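Local coordinates for protein putative DsbA oxidoreductase SCO1869 (Streptomyces coelicolor A3, PDB 3GL5) that is of uncertain function but, as a member of the DsbA-like branch of the thioredoxin superfamily, is probably a thiol-disulfide oxidoreductase, at residues R174-Q178 and L179-G183; F186-L189 and D190-Y193. All blocks are in the same frame, centred on the assembly; numbering follows the deposited sequence.

Contact 1. Residues R174-Q178 and L179-G183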
loop_
_atom_site.group_PDB
_atom_site.type_symbol
_atom_site.label_atom_id
_atom_site.label_comp_id
_atom_site.label_asym_id
_atom_site.label_seq_id
_atom_site.Cartn_x
_atom_site.Cartn_y
_atom_site.Cartn_z
ATOM N N ARG A 174 2.510 -0.443 15.724
ATOM C CA ARG A 174 1.635 0.566 16.306
ATOM C C ARG A 174 0.173 0.386 15.855
ATOM O O ARG A 174 -0.736 0.332 16.669
ATOM C CB ARG A 174 2.160 1.960 15.959
ATOM C CG ARG A 174 1.278 3.057 16.435
ATOM C CD ARG A 174 1.765 4.374 15.962
ATOM N NE ARG A 174 1.369 4.708 14.584
ATOM C CZ ARG A 174 2.216 5.058 13.606
ATOM N NH1 ARG A 174 3.521 5.097 13.831
ATOM N NH2 ARG A 174 1.756 5.394 12.401
ATOM N N GLU A 175 -0.035 0.302 14.542
ATOM C CA GLU A 175 -1.369 0.102 13.923
ATOM C C GLU A 175 -2.098 -1.166 14.460
ATOM O O GLU A 175 -3.289 -1.114 14.815
ATOM C CB GLU A 175 -1.162 0.054 12.409
ATOM C CG GLU A 175 -2.402 -0.017 11.564
ATOM C CD GLU A 175 -3.005 1.338 11.323
ATOM O OE1 GLU A 175 -2.247 2.271 10.953
ATOM O OE2 GLU A 175 -4.237 1.468 11.495
ATOM N N ALA A 176 -1.366 -2.275 14.593
ATOM C CA ALA A 176 -1.910 -3.517 15.166
ATOM C C ALA A 176 -2.378 -3.299 16.603
ATOM O O ALA A 176 -3.459 -3.757 17.014
ATOM C CB ALA A 176 -0.837 -4.600 15.144
ATOM N N ALA A 177 -1.532 -2.628 17.379
ATOM C CA ALA A 177 -1.862 -2.291 18.764
ATOM C C ALA A 177 -3.118 -1.391 18.808
ATOM O O ALA A 177 -4.020 -1.632 19.595
ATOM C CB ALA A 177 -0.628 -1.644 19.515
ATOM N N GLN A 178 -3.208 -0.405 17.919
ATOM C CA GLN A 178 -4.404 0.444 17.848
ATOM C C GLN A 178 -5.645 -0.345 17.445
ATOM O O GLN A 178 -6.745 -0.040 17.909
ATOM C CB GLN A 178 -4.191 1.593 16.859
ATOM C CG GLN A 178 -3.409 2.756 17.448
ATOM C CD GLN A 178 -2.885 3.722 16.409
ATOM O OE1 GLN A 178 -3.314 3.699 15.267
ATOM N NE2 GLN A 178 -1.954 4.596 16.810
ATOM N N LEU A 179 -5.487 -1.337 16.567
ATOM C CA LEU A 179 -6.620 -2.140 16.140
ATOM C C LEU A 179 -7.025 -3.218 17.133
ATOM O O LEU A 179 -7.928 -3.979 16.836
ATOM C CB LEU A 179 -6.379 -2.750 14.769
ATOM C CG LEU A 179 -6.372 -1.673 13.706
ATOM C CD1 LEU A 179 -5.909 -2.245 12.409
ATOM C CD2 LEU A 179 -7.786 -1.037 13.587
ATOM N N GLY A 180 -6.356 -3.280 18.286
ATOM C CA GLY A 180 -6.706 -4.212 19.349
ATOM C C GLY A 180 -6.025 -5.581 19.357
ATOM O O GLY A 180 -6.248 -6.356 20.287
ATOM N N ALA A 181 -5.193 -5.878 18.359
ATOM C CA ALA A 181 -4.526 -7.177 18.255
ATOM C C ALA A 181 -3.451 -7.383 19.317
ATOM O O ALA A 181 -2.594 -6.541 19.460
ATOM C CB ALA A 181 -3.901 -7.301 16.865
ATOM N N THR A 182 -3.457 -8.492 20.045
ATOM C CA THR A 182 -2.339 -8.784 20.947
ATOM C C THR A 182 -1.647 -10.099 20.591
ATOM O O THR A 182 -0.807 -10.609 21.337
ATOM C CB THR A 182 -2.795 -8.894 22.413
ATOM O OG1 THR A 182 -3.671 -10.019 22.550
ATOM C CG2 THR A 182 -3.500 -7.616 22.899
ATOM N N GLY A 183 -2.035 -10.666 19.463
ATOM C CA GLY A 183 -1.539 -11.954 19.029
ATOM C C GLY A 183 -1.757 -12.076 17.524
ATOM O O GLY A 183 -2.618 -11.411 16.953
#
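The carboxylate of E175 turns one oxygen, OE2, to the methyl CD1 of L179, 4.2 Å away, and the two side chains cross at a slant. The other flat groups are the last helical turn's peptides. The carbonyl of E175 takes L179 N at 2.8 Å, tilted 20° from its plane, and A176 O receives A181 N at 3.1 Å from a similar tilt. G180 N comes to A177 O at 3.1 Å, but from above the carbonyl plane, 66° out of it. With CG beside its own backbone N (chi1 -69°), L179 lays its chain against the carbonyl it bonds to, CG being 3.3 Å from E175 O. Beyond that oxygen the leucine packs on W8 and F186 of its own chain and on L218 of the second subunit, an apolar setting. Cutting this leucine to an alanine is likely to leave a gap beside W8 and F186 and lose one of the contacts with L218 of the second subunit. E175 OE2 and Q178 OE1 both accept hydrogen bonds from H2 N of the second subunit. The methyls of A176 and A181 come within 4.4 Å, CB to CB, though A176 points away from the loop; A176 packs on W8 and F43, A181 on F186, close approaches that suit methyls. At its positive phi a CB on G180 would collide with L179 O, hence glycine. The bonds A181 N to A176 O and G180 N to A177 O close round it as the Schellman motif that ends helix 166-178 and turns the chain toward strand 186-189.

Contact 2. Residues F186-L189 and D190-Y193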
loop_
_atom_site.group_PDB
_atom_site.type_symbol
_atom_site.label_atom_id
_atom_site.label_comp_id
_atom_site.label_asym_id
_atom_site.label_seq_id
_atom_site.Cartn_x
_atom_site.Cartn_y
_atom_site.Cartn_z
ATOM N N PHE A 186 -3.360 -11.946 12.472
ATOM C CA PHE A 186 -4.477 -11.042 12.721
ATOM C C PHE A 186 -4.789 -10.434 11.368
ATOM O O PHE A 186 -3.889 -9.893 10.717
ATOM C CB PHE A 186 -4.093 -9.981 13.789
ATOM C CG PHE A 186 -5.151 -8.897 14.031
ATOM C CD1 PHE A 186 -6.385 -9.205 14.626
ATOM C CD2 PHE A 186 -4.882 -7.554 13.691
ATOM C CE1 PHE A 186 -7.336 -8.206 14.856
ATOM C CE2 PHE A 186 -5.811 -6.533 13.958
ATOM C CZ PHE A 186 -7.049 -6.860 14.504
ATOM N N PHE A 187 -6.037 -10.635 10.934
ATOM C CA PHE A 187 -6.518 -10.292 9.624
ATOM C C PHE A 187 -7.575 -9.230 9.773
ATOM O O PHE A 187 -8.520 -9.357 10.573
ATOM C CB PHE A 187 -7.201 -11.491 8.956
ATOM C CG PHE A 187 -6.326 -12.674 8.792
ATOM C CD1 PHE A 187 -5.766 -12.966 7.536
ATOM C CD2 PHE A 187 -6.099 -13.538 9.874
ATOM C CE1 PHE A 187 -4.942 -14.092 7.350
ATOM C CE2 PHE A 187 -5.267 -14.663 9.714
ATOM C CZ PHE A 187 -4.670 -14.929 8.462
ATOM N N VAL A 188 -7.416 -8.172 9.000
ATOM C CA VAL A 188 -8.351 -7.081 9.070
ATOM C C VAL A 188 -8.904 -6.930 7.667
ATOM O O VAL A 188 -8.169 -6.661 6.715
ATOM C CB VAL A 188 -7.700 -5.807 9.628
ATOM C CG1 VAL A 188 -8.672 -4.609 9.549
ATOM C CG2 VAL A 188 -7.257 -6.065 11.092
ATOM N N LEU A 189 -10.212 -7.138 7.564
ATOM C CA LEU A 189 -10.877 -7.200 6.273
ATOM C C LEU A 189 -11.615 -5.909 6.131
ATOM O O LEU A 189 -12.563 -5.650 6.880
ATOM C CB LEU A 189 -11.822 -8.407 6.187
ATOM C CG LEU A 189 -11.104 -9.753 6.221
ATOM C CD1 LEU A 189 -10.885 -10.235 7.658
ATOM C CD2 LEU A 189 -11.843 -10.798 5.432
ATOM N N ASP A 190 -11.146 -5.076 5.208
ATOM C CA ASP A 190 -11.819 -3.816 4.907
ATOM C C ASP A 190 -11.889 -2.831 6.086
ATOM O O ASP A 190 -12.826 -2.044 6.164
ATOM C CB ASP A 190 -13.248 -4.081 4.428
ATOM C CG ASP A 190 -13.803 -2.925 3.610
ATOM O OD1 ASP A 190 -12.979 -2.203 2.965
ATOM O OD2 ASP A 190 -15.040 -2.744 3.611
ATOM N N ARG A 191 -10.916 -2.862 6.999
ATOM C CA ARG A 191 -11.034 -2.085 8.245
ATOM C C ARG A 191 -12.426 -2.185 8.942
ATOM O O ARG A 191 -12.799 -1.275 9.682
ATOM C CB ARG A 191 -10.623 -0.616 8.020
ATOM C CG ARG A 191 -9.113 -0.379 7.791
ATOM C CD ARG A 191 -8.329 -0.465 9.109
ATOM N NE ARG A 191 -6.892 -0.614 8.887
ATOM C CZ ARG A 191 -6.023 0.395 8.849
ATOM N NH1 ARG A 191 -6.444 1.645 9.025
ATOM N NH2 ARG A 191 -4.725 0.167 8.626
ATOM N N ALA A 192 -13.177 -3.283 8.732
ATOM C CA ALA A 192 -14.495 -3.492 9.388
ATOM C C ALA A 192 -14.518 -4.731 10.250
ATOM O O ALA A 192 -15.195 -4.773 11.296
ATOM C CB ALA A 192 -15.633 -3.582 8.354
ATOM N N TYR A 193 -13.806 -5.761 9.801
ATOM C CA TYR A 193 -13.813 -7.029 10.501
ATOM C C TYR A 193 -12.404 -7.494 10.876
ATOM O O TYR A 193 -11.512 -7.518 10.034
ATOM C CB TYR A 193 -14.496 -8.070 9.623
ATOM C CG TYR A 193 -16.005 -7.985 9.665
ATOM C CD1 TYR A 193 -16.725 -8.717 10.609
ATOM C CD2 TYR A 193 -16.717 -7.166 8.780
ATOM C CE1 TYR A 193 -18.121 -8.659 10.664
ATOM C CE2 TYR A 193 -18.122 -7.099 8.830
ATOM C CZ TYR A 193 -18.804 -7.849 9.781
ATOM O OH TYR A 193 -20.176 -7.803 9.869
HETATM O O HOH W 1 -8.272 -4.037 6.235
#
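L189 and Y193 are joined by a nearly straight bond from L189 N to Y193 O, 2.8 Å long with 172° at the hydrogen, in the plane of the tyrosine carbonyl. The return bond is shared: L189 O accepts A192 N at 3.1 Å and Y193 N at 3.2 Å, both from the same face of its plane, the first well above it and the second only tilted. Two donors thus grip one oxygen. On the side of the strand turned away from Y193, a water donates to V188 O at 2.7 Å and accepts from R191 N at 3.0 Å. At the corner, D190 and R191 both adopt left-handed helical backbone angles, which reverse the chain within two residues. V188 CG1, anti to its backbone N (chi1 174°), reaches R191 CA at 3.7 Å and also lies at the edge of the guanidinium, near its plane; the arginine's long aliphatic part runs past the valine while NE forms a salt bridge with E6. V188 CA adds a CA-H...O contact to Y193 O at 3.3 Å. On one face of the sheet L189 CB and Y193 CB lie 4.4 Å apart. The leucine continues into the apolar cover of helix 201-213, at A207, L208 and A211, whereas the more amphipathic tyrosine sends its OH to E214. Y193 also pairs in parallel with a strand of the second subunit, extending the sheet across the interface. A192 and Y193 facing L189 together make a classic beta bulge, here at the turn of the antiparallel hairpin 186-189/193-196 of the thioredoxin fold.

How the contacts relate
Contact 1 ends helix 166-178 and contact 2 turns the hairpin that follows, so they act in series, their centres about 12 Å apart. Both are partly buried, but contact 1 has several exposed residues on its helical side, while the strand of contact 2 lies inside the sheet. They meet directly: E175 OE2 makes a 3.2 Å salt bridge with R191 NH2, and A181 CB packs against F186 CD2 at 3.3 Å. Both rely on backbone bonds, one set finishing a helix and the other pairing strands; glycine makes the first turn, whereas non-glycine residues take left-handed angles in the second. Each also touches the second subunit.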